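Local coordinates for protein ATP phosphoribosyltransferase regulatory subunit (Thermotoga maritima, PDB 1USY) that is probably required, as a regulatory subunit, for the first step of histidine biosynthesis and may allow feedback control of that step by histidine, at residues C[30-35]-C[45-50]; C[68-73]-C[99-104]; C[74-79]-C[89-94]. All coordinates share one frame; numbering follows the deposited sequence.

Contact 1. Residues C[30-35]-C[45-50]; sequences EKAEEP and GNLFSI
Phe-48 lays the edge of its ring against the peptide that joins Glu-30 to Lys-31. Its CB lies 3.1 Å from Glu-30 O, and CG is still near that oxygen. CD2 comes to 3.4 Å from Glu-30 C, which lies in the ring plane, and to 3.7 Å from Lys-31 N. Past CD2 the ring turns from segment 30-35, and Leu-87 of a neighbouring subunit packs on Phe-48. CG stands beside the backbone N and anti to the carbonyl carbon (chi1 -57°), which places the CD2 edge beside the Glu-30 carbonyl. The strands pair antiparallel. Glu-30 and Ser-49 form a hydrogen-bonded pair, Ser-49 N giving to Glu-30 O at 2.9 Å with 154° at the hydrogen, while Lys-31 and Phe-48 form a non-hydrogen-bonded pair whose side chains diverge. On the face that carries Ala-32, Leu-47 and Ser-49, the methyl of Ala-32 has Ser-49 OG at 3.9 Å from its CB. Further along, the Leu-47 side chain crosses the Pro-35 ring at about a right angle, Leu-47 CD1 lying 3.8 Å from Pro-35 CG. Strand 47-50 is the middle one of a small three-stranded antiparallel sheet: strand 29-32 pairs with it along one edge, and strand 39-42 along the other, where the backbones of Phe-48 and Phe-40 are hydrogen-bonded.

Contact 2. Residues C[68-73]-C[99-104]; sequences ESQIKV and PRNSLD. Unlike the reference sequence in segment 68-73: Glu-68 (reference Asp).
Gln-70 carries its side-chain end over one corner of the Pro-99 ring, CD of the glutamine lying 3.6 Å from CD of the proline. The meeting is one of loop with loop: segment 68-73 leads into strand 74-83, and segment 99-104 follows strand 86-97 and enters helix 103-120 through its N-cap, Ser-102, within a domain of the histidyl-tRNA synthetase (class II) family. The path of Gln-70 explains its reach. CG is anti to the backbone N (chi1 -168°), and the chain then bends at chi2 (82°), bringing the amide carbon above the CD corner of the ring. Asn-101 approaches this amide from the opposite direction, its ND2 4.1 Å from Gln-70 CD, with the two amide planes set 64° apart. Pro-99 follows a cis peptide bond, and its CD is also flanked by the backbone of the other loop, at 4.2 Å from Ser-69 O and 4.3 Å from Ile-71 N. With 165 Å² buried in all, the patch is small and superficial. Its two loops have firmer ties around them: Arg-100 NH1 forms a salt bridge with Glu-255, and Lys-72 NZ gives a hydrogen bond to Lys-19 O. Where the helix starts, Ser-102 turns its hydroxyl back onto the first turn, and OG accepts a capping hydrogen bond from Asp-104 N at 3.0 Å.

Contact 3. Residues C[74-79]-C[89-94]; sequences WYADFV and AEYQLG
Six backbone hydrogen bonds join segments 74-79 and 89-94 as two antiparallel strands of a beta hairpin, two at each of the pairs Tyr-75 with Gly-94, Asp-77 with Gln-92 and Val-79 with Glu-90. Tyr-75 N lies 2.8 Å from Gly-94 O. Gln-92 N lies 2.9 Å from Asp-77 O. Asp-77 OD2 accepts from Phe-78 N through its anti lone pair, and the same oxygen forms a salt bridge with Arg-51. The Tyr-75 ring spreads across Gly-94, whose CA stands over the ring face 3.6 Å from its centroid, a CH-pi contact. CG of Tyr-75 occupies the crowded position between backbone N and carbonyl carbon (chi1 51°), which folds the ring onto the partner strand. Gly-94 has no side chain to obstruct this, and Tyr-75 OH goes on to hydrogen-bond Ser-267 OG. With an alanine in place of Tyr-75, Gly-94 CA would probably lose the ring face that covers it, and Ser-267 OG its tyrosine hydroxyl partner. Val-79 CG2 meets Gln-92 CD at 3.6 Å. On the other face, Tyr-91 turns its edge to the centre of the Phe-78 ring in a T-shaped pair, centroids 5.1 Å apart and planes at 82°. Ala-76 CB touches Leu-93 CD2 at 3.5 Å, and helix 6-17 packs on both residues. The chemistry splits by face: mostly apolar and aromatic groups, though with the Tyr-91 hydroxyl, around Phe-78; polar groups mixed with Val-79 on the other, where Arg-51 meets Asp-77, and Ser-267 both Tyr-75 OH and Gln-92 OE1.

Contact 1 comes first along the chain, in a small three-stranded antiparallel sheet away from the chain centre. Contact 3 follows within the hairpin of strands 74-83 and 86-97 at one edge of the seven-stranded mixed sheet. Contact 2 brackets that hairpin: 68-73 leads directly into its first strand, and 99-104 leaves its second for helix 103-120. Centre to centre, contacts 1 and 3 are about 21 Å apart, as are 2 and 3, whereas contacts 1 and 2 are about 30 Å apart. All lie in the histidyl-tRNA synthetase-like region; neighbouring subunits pack on contacts 1 and 3 but not on 2, placing assembly surfaces on both sheets.

Contact 1. Residues C[30-35]-C[45-50]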
loop_
_atom_site.group_PDB
_atom_site.type_symbol
_atom_site.label_atom_id
_atom_site.label_comp_id
_atom_site.label_asym_id
_atom_site.label_seq_id
_atom_site.Cartn_x
_atom_site.Cartn_y
_atom_site.Cartn_z
ATOM N N GLU C 30 0.838 14.051 6.902
ATOM C CA GLU C 30 -0.466 14.522 7.341
ATOM C C GLU C 30 -1.526 13.494 7.015
ATOM O O GLU C 30 -1.453 12.853 5.976
ATOM C CB GLU C 30 -0.816 15.835 6.648
ATOM C CG GLU C 30 -0.212 17.079 7.291
ATOM C CD GLU C 30 -1.069 18.338 7.115
ATOM O OE1 GLU C 30 -2.080 18.286 6.356
ATOM O OE2 GLU C 30 -0.727 19.380 7.744
ATOM N N LYS C 31 -2.510 13.362 7.895
ATOM C CA LYS C 31 -3.649 12.454 7.712
ATOM C C LYS C 31 -4.618 13.020 6.668
ATOM O O LYS C 31 -5.093 14.155 6.774
ATOM C CB LYS C 31 -4.406 12.285 9.049
ATOM C CG LYS C 31 -5.517 11.223 9.003
ATOM C CD LYS C 31 -6.004 10.804 10.401
ATOM C CE LYS C 31 -7.254 9.917 10.363
ATOM N NZ LYS C 31 -7.759 9.569 11.703
ATOM N N ALA C 32 -4.882 12.217 5.675
ATOM C CA ALA C 32 -5.828 12.569 4.621
ATOM C C ALA C 32 -7.023 11.669 4.812
ATOM O O ALA C 32 -6.951 10.653 5.518
ATOM C CB ALA C 32 -5.203 12.353 3.240
ATOM N N GLU C 33 -8.116 12.017 4.212
ATOM C CA GLU C 33 -9.291 11.191 4.346
ATOM C C GLU C 33 -9.672 10.659 2.967
ATOM O O GLU C 33 -10.128 9.522 2.833
ATOM N N GLU C 34 -9.472 11.478 1.950
ATOM C CA GLU C 34 -9.743 11.055 0.560
ATOM C C GLU C 34 -8.413 10.977 -0.209
ATOM O O GLU C 34 -7.496 11.791 0.007
ATOM C CB GLU C 34 -10.671 12.037 -0.156
ATOM C CG GLU C 34 -12.167 11.687 -0.026
ATOM C CD GLU C 34 -12.443 10.224 0.335
ATOM O OE1 GLU C 34 -12.518 9.331 -0.591
ATOM O OE2 GLU C 34 -12.603 9.885 1.566
ATOM N N PRO C 35 -8.236 9.935 -1.046
ATOM C CA PRO C 35 -7.027 9.742 -1.873
ATOM C C PRO C 35 -6.864 10.774 -2.995
ATOM O O PRO C 35 -7.706 10.890 -3.891
ATOM C CB PRO C 35 -7.234 8.333 -2.459
ATOM C CG PRO C 35 -8.306 7.727 -1.616
ATOM C CD PRO C 35 -9.214 8.854 -1.275
ATOM N N GLY C 45 -3.590 1.196 7.565
ATOM C CA GLY C 45 -4.788 1.615 6.867
ATOM C C GLY C 45 -4.945 3.121 6.718
ATOM O O GLY C 45 -5.830 3.566 5.967
ATOM N N ASN C 46 -4.124 3.913 7.418
ATOM C CA ASN C 46 -4.240 5.360 7.256
ATOM C C ASN C 46 -3.723 5.790 5.906
ATOM O O ASN C 46 -2.961 5.086 5.254
ATOM C CB ASN C 46 -3.626 6.253 8.375
ATOM C CG ASN C 46 -2.838 5.491 9.432
ATOM O OD1 ASN C 46 -3.340 5.208 10.519
ATOM N ND2 ASN C 46 -1.566 5.224 9.139
ATOM N N LEU C 47 -4.148 6.959 5.485
ATOM C CA LEU C 47 -3.781 7.455 4.187
ATOM C C LEU C 47 -3.188 8.825 4.405
ATOM O O LEU C 47 -3.783 9.646 5.100
ATOM C CB LEU C 47 -5.036 7.548 3.339
ATOM C CG LEU C 47 -4.919 7.197 1.865
ATOM C CD1 LEU C 47 -6.189 6.553 1.324
ATOM C CD2 LEU C 47 -4.647 8.512 1.197
ATOM N N PHE C 48 -2.006 9.087 3.854
ATOM C CA PHE C 48 -1.401 10.371 4.133
ATOM C C PHE C 48 -1.082 11.206 2.918
ATOM O O PHE C 48 -1.128 10.742 1.780
ATOM C CB PHE C 48 -0.121 10.242 4.931
ATOM C CG PHE C 48 -0.266 9.522 6.225
ATOM C CD1 PHE C 48 0.001 8.148 6.296
ATOM C CD2 PHE C 48 -0.587 10.212 7.385
ATOM C CE1 PHE C 48 -0.081 7.476 7.491
ATOM C CE2 PHE C 48 -0.690 9.526 8.611
ATOM C CZ PHE C 48 -0.433 8.156 8.654
ATOM N N SER C 49 -0.717 12.447 3.233
ATOM C CA SER C 49 -0.358 13.473 2.319
ATOM C C SER C 49 0.973 13.924 2.835
ATOM O O SER C 49 1.151 14.014 4.044
ATOM C CB SER C 49 -1.324 14.631 2.505
ATOM O OG SER C 49 -2.386 14.545 1.583
ATOM N N ILE C 50 1.902 14.252 1.945
ATOM C CA ILE C 50 3.203 14.757 2.375
ATOM C C ILE C 50 3.382 16.227 2.051
ATOM O O ILE C 50 2.952 16.694 1.008
ATOM C CB ILE C 50 4.348 13.902 1.785
ATOM C CG1 ILE C 50 5.664 14.303 2.424
ATOM C CG2 ILE C 50 4.453 14.060 0.287
ATOM C CD1 ILE C 50 6.650 13.177 2.576
#

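Contact 2. Residues C[68-73]-C[99-104]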
loop_
_atom_site.group_PDB
_atom_site.type_symbol
_atom_site.label_atom_id
_atom_site.label_comp_id
_atom_site.label_asym_id
_atom_site.label_seq_id
_atom_site.Cartn_x
_atom_site.Cartn_y
_atom_site.Cartn_z
ATOM N N GLU C 68 -8.757 36.175 15.890
ATOM C CA GLU C 68 -7.499 36.777 16.295
ATOM C C GLU C 68 -6.288 36.702 15.245
ATOM O O GLU C 68 -5.684 35.641 15.003
ATOM C CB GLU C 68 -6.927 36.139 17.604
ATOM C CG GLU C 68 -7.608 36.627 18.919
ATOM C CD GLU C 68 -7.815 38.147 19.017
ATOM O OE1 GLU C 68 -7.381 38.926 18.091
ATOM O OE2 GLU C 68 -8.428 38.642 20.035
ATOM N N SER C 69 -6.126 37.886 14.786
ATOM C CA SER C 69 -5.040 38.501 14.017
ATOM C C SER C 69 -4.055 37.797 13.011
ATOM O O SER C 69 -4.319 36.787 12.366
ATOM C CB SER C 69 -4.111 39.016 15.110
ATOM O OG SER C 69 -3.561 37.905 15.847
ATOM N N GLN C 70 -2.931 38.507 12.994
ATOM C CA GLN C 70 -1.760 38.326 12.146
ATOM C C GLN C 70 -0.846 37.177 12.538
ATOM O O GLN C 70 -0.530 36.956 13.705
ATOM C CB GLN C 70 -0.934 39.642 12.270
ATOM C CG GLN C 70 0.192 39.801 11.254
ATOM C CD GLN C 70 -0.294 40.323 9.908
ATOM O OE1 GLN C 70 -0.016 39.702 8.884
ATOM N NE2 GLN C 70 -1.009 41.436 9.854
ATOM N N ILE C 71 -0.415 36.419 11.553
ATOM C CA ILE C 71 0.597 35.406 11.842
ATOM C C ILE C 71 1.806 35.695 10.945
ATOM O O ILE C 71 1.668 36.104 9.781
ATOM C CB ILE C 71 0.162 33.934 11.650
ATOM C CG1 ILE C 71 1.003 33.201 10.562
ATOM C CG2 ILE C 71 -1.315 33.760 11.298
ATOM C CD1 ILE C 71 0.562 33.453 9.125
ATOM N N LYS C 72 2.906 35.871 11.622
ATOM C CA LYS C 72 4.162 35.915 10.908
ATOM C C LYS C 72 4.676 34.544 11.123
ATOM O O LYS C 72 4.079 33.800 11.896
ATOM C CB LYS C 72 5.078 36.930 11.509
ATOM C CG LYS C 72 5.114 38.179 10.697
ATOM C CD LYS C 72 4.385 39.263 11.412
ATOM C CE LYS C 72 4.884 40.643 11.024
ATOM N NZ LYS C 72 6.303 40.772 10.656
ATOM N N VAL C 73 5.681 34.138 10.391
ATOM C CA VAL C 73 6.333 32.869 10.673
ATOM C C VAL C 73 7.425 32.698 9.701
ATOM O O VAL C 73 7.288 33.135 8.539
ATOM C CB VAL C 73 5.414 31.611 10.660
ATOM C CG1 VAL C 73 4.478 31.597 11.850
ATOM C CG2 VAL C 73 4.629 31.433 9.345
ATOM N N PRO C 99 -2.354 37.912 7.337
ATOM C CA PRO C 99 -2.761 38.744 6.180
ATOM C C PRO C 99 -1.726 39.657 5.492
ATOM O O PRO C 99 -0.802 40.219 6.108
ATOM C CB PRO C 99 -3.906 39.587 6.750
ATOM C CG PRO C 99 -4.173 39.026 8.228
ATOM C CD PRO C 99 -3.002 38.263 8.608
ATOM N N ARG C 100 -2.028 39.806 4.188
ATOM C CA ARG C 100 -1.344 40.751 3.291
ATOM C C ARG C 100 -2.176 41.997 3.302
ATOM O O ARG C 100 -3.166 42.092 2.556
ATOM C CB ARG C 100 -1.383 40.233 1.851
ATOM C CG ARG C 100 -0.147 40.443 0.977
ATOM C CD ARG C 100 0.063 41.785 0.198
ATOM N NE ARG C 100 -1.084 42.570 -0.299
ATOM C CZ ARG C 100 -1.031 43.552 -1.245
ATOM N NH1 ARG C 100 0.084 43.874 -1.872
ATOM N NH2 ARG C 100 -2.123 44.220 -1.587
ATOM N N ASN C 101 -1.824 42.933 4.158
ATOM C CA ASN C 101 -2.592 44.164 4.275
ATOM C C ASN C 101 -2.282 45.168 3.196
ATOM O O ASN C 101 -3.158 45.882 2.769
ATOM C CB ASN C 101 -2.406 44.775 5.655
ATOM C CG ASN C 101 -2.739 43.784 6.727
ATOM O OD1 ASN C 101 -3.916 43.632 7.091
ATOM N ND2 ASN C 101 -1.721 43.022 7.179
ATOM N N SER C 102 -1.035 45.185 2.751
ATOM C CA SER C 102 -0.549 46.170 1.810
ATOM C C SER C 102 0.735 45.626 1.146
ATOM O O SER C 102 1.285 44.577 1.539
ATOM C CB SER C 102 -0.385 47.543 2.525
ATOM O OG SER C 102 0.937 48.031 2.581
ATOM N N LEU C 103 1.190 46.328 0.114
ATOM C CA LEU C 103 2.405 45.990 -0.564
ATOM C C LEU C 103 3.562 45.977 0.428
ATOM O O LEU C 103 4.517 45.203 0.235
ATOM C CB LEU C 103 2.670 46.991 -1.676
ATOM C CG LEU C 103 3.350 46.541 -2.978
ATOM C CD1 LEU C 103 4.200 47.707 -3.465
ATOM C CD2 LEU C 103 4.218 45.275 -2.875
ATOM N N ASP C 104 3.453 46.793 1.484
ATOM C CA ASP C 104 4.432 46.829 2.584
ATOM C C ASP C 104 4.764 45.458 3.167
ATOM O O ASP C 104 5.935 45.156 3.392
ATOM C CB ASP C 104 3.937 47.713 3.720
ATOM C CG ASP C 104 4.081 49.165 3.418
ATOM O OD1 ASP C 104 4.776 49.457 2.411
ATOM O OD2 ASP C 104 3.535 50.073 4.125
#

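Contact 3. Residues C[74-79]-C[89-94]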
loop_
_atom_site.group_PDB
_atom_site.type_symbol
_atom_site.label_atom_id
_atom_site.label_comp_id
_atom_site.label_asym_id
_atom_site.label_seq_id
_atom_site.Cartn_x
_atom_site.Cartn_y
_atom_site.Cartn_z
ATOM N N TRP C 74 8.505 32.075 10.179
ATOM C CA TRP C 74 9.557 31.527 9.312
ATOM C C TRP C 74 9.581 30.035 9.490
ATOM O O TRP C 74 9.132 29.538 10.538
ATOM C CB TRP C 74 10.912 32.129 9.694
ATOM C CG TRP C 74 11.336 31.756 11.068
ATOM C CD1 TRP C 74 11.080 32.434 12.214
ATOM C CD2 TRP C 74 12.114 30.620 11.439
ATOM N NE1 TRP C 74 11.635 31.781 13.289
ATOM C CE2 TRP C 74 12.287 30.668 12.841
ATOM C CE3 TRP C 74 12.707 29.576 10.728
ATOM C CZ2 TRP C 74 12.993 29.702 13.542
ATOM C CZ3 TRP C 74 13.388 28.602 11.428
ATOM C CH2 TRP C 74 13.537 28.674 12.822
ATOM N N TYR C 75 10.067 29.296 8.496
ATOM C CA TYR C 75 10.199 27.826 8.648
ATOM C C TYR C 75 11.520 27.339 8.031
ATOM O O TYR C 75 12.112 28.019 7.167
ATOM C CB TYR C 75 9.000 27.044 8.053
ATOM C CG TYR C 75 8.740 27.485 6.648
ATOM C CD1 TYR C 75 9.500 26.983 5.587
ATOM C CD2 TYR C 75 7.812 28.494 6.375
ATOM C CE1 TYR C 75 9.305 27.439 4.293
ATOM C CE2 TYR C 75 7.624 28.965 5.082
ATOM C CZ TYR C 75 8.357 28.416 4.053
ATOM O OH TYR C 75 8.166 28.872 2.780
ATOM N N ALA C 76 11.977 26.163 8.474
ATOM C CA ALA C 76 13.121 25.512 7.861
ATOM C C ALA C 76 12.861 24.022 7.896
ATOM O O ALA C 76 12.763 23.408 8.965
ATOM C CB ALA C 76 14.391 25.864 8.594
ATOM N N ASP C 77 12.703 23.433 6.722
ATOM C CA ASP C 77 12.337 22.035 6.655
ATOM C C ASP C 77 12.278 21.514 5.250
ATOM O O ASP C 77 12.268 22.278 4.306
ATOM C CB ASP C 77 10.970 21.816 7.301
ATOM C CG ASP C 77 10.848 20.452 7.934
ATOM O OD1 ASP C 77 10.252 20.399 9.018
ATOM O OD2 ASP C 77 11.325 19.388 7.446
ATOM N N PHE C 78 12.172 20.199 5.138
ATOM C CA PHE C 78 12.060 19.553 3.853
ATOM C C PHE C 78 10.689 19.794 3.245
ATOM O O PHE C 78 9.683 19.638 3.895
ATOM C CB PHE C 78 12.430 18.043 3.972
ATOM C CG PHE C 78 13.901 17.816 4.221
ATOM C CD1 PHE C 78 14.355 17.449 5.461
ATOM C CD2 PHE C 78 14.846 18.073 3.220
ATOM C CE1 PHE C 78 15.718 17.280 5.706
ATOM C CE2 PHE C 78 16.218 17.911 3.450
ATOM C CZ PHE C 78 16.660 17.505 4.678
ATOM N N VAL C 79 10.663 20.202 1.990
ATOM C CA VAL C 79 9.444 20.158 1.196
ATOM C C VAL C 79 9.674 19.031 0.163
ATOM O O VAL C 79 10.797 18.895 -0.358
ATOM C CB VAL C 79 9.207 21.494 0.532
ATOM C CG1 VAL C 79 8.177 21.366 -0.542
ATOM C CG2 VAL C 79 8.817 22.579 1.590
ATOM N N ALA C 89 13.322 15.810 -2.009
ATOM C CA ALA C 89 13.002 16.710 -0.952
ATOM C C ALA C 89 13.909 17.914 -1.054
ATOM O O ALA C 89 15.104 17.770 -1.279
ATOM C CB ALA C 89 13.135 15.981 0.420
ATOM N N GLU C 90 13.319 19.100 -0.898
ATOM C CA GLU C 90 14.075 20.340 -0.857
ATOM C C GLU C 90 14.026 20.881 0.538
ATOM O O GLU C 90 12.949 21.102 1.060
ATOM C CB GLU C 90 13.453 21.389 -1.785
ATOM C CG GLU C 90 14.340 21.824 -2.936
ATOM C CD GLU C 90 15.563 22.596 -2.487
ATOM O OE1 GLU C 90 16.613 22.515 -3.164
ATOM O OE2 GLU C 90 15.483 23.287 -1.448
ATOM N N TYR C 91 15.184 21.097 1.151
ATOM C CA TYR C 91 15.215 21.813 2.407
ATOM C C TYR C 91 14.999 23.287 2.103
ATOM O O TYR C 91 15.849 23.918 1.505
ATOM C CB TYR C 91 16.549 21.577 3.127
ATOM C CG TYR C 91 16.540 22.006 4.566
ATOM C CD1 TYR C 91 16.217 21.110 5.569
ATOM C CD2 TYR C 91 16.826 23.318 4.921
ATOM C CE1 TYR C 91 16.203 21.503 6.921
ATOM C CE2 TYR C 91 16.796 23.731 6.248
ATOM C CZ TYR C 91 16.473 22.812 7.246
ATOM O OH TYR C 91 16.436 23.198 8.579
ATOM N N GLN C 92 13.851 23.826 2.484
ATOM C CA GLN C 92 13.545 25.242 2.231
ATOM C C GLN C 92 13.576 26.087 3.489
ATOM O O GLN C 92 13.267 25.618 4.574
ATOM C CB GLN C 92 12.165 25.413 1.561
ATOM C CG GLN C 92 12.011 24.571 0.348
ATOM C CD GLN C 92 10.769 24.848 -0.480
ATOM O OE1 GLN C 92 9.910 25.645 -0.119
ATOM N NE2 GLN C 92 10.686 24.176 -1.617
ATOM N N LEU C 93 13.956 27.335 3.309
ATOM C CA LEU C 93 13.825 28.374 4.320
ATOM C C LEU C 93 12.774 29.359 3.812
ATOM O O LEU C 93 12.875 29.874 2.705
ATOM C CB LEU C 93 15.148 29.139 4.487
ATOM C CG LEU C 93 16.396 28.370 4.858
ATOM C CD1 LEU C 93 17.597 29.320 5.217
ATOM C CD2 LEU C 93 16.121 27.434 5.969
ATOM N N GLY C 94 11.751 29.623 4.592
ATOM C CA GLY C 94 10.778 30.560 4.097
ATOM C C GLY C 94 9.986 31.288 5.134
ATOM O O GLY C 94 10.133 31.055 6.336
#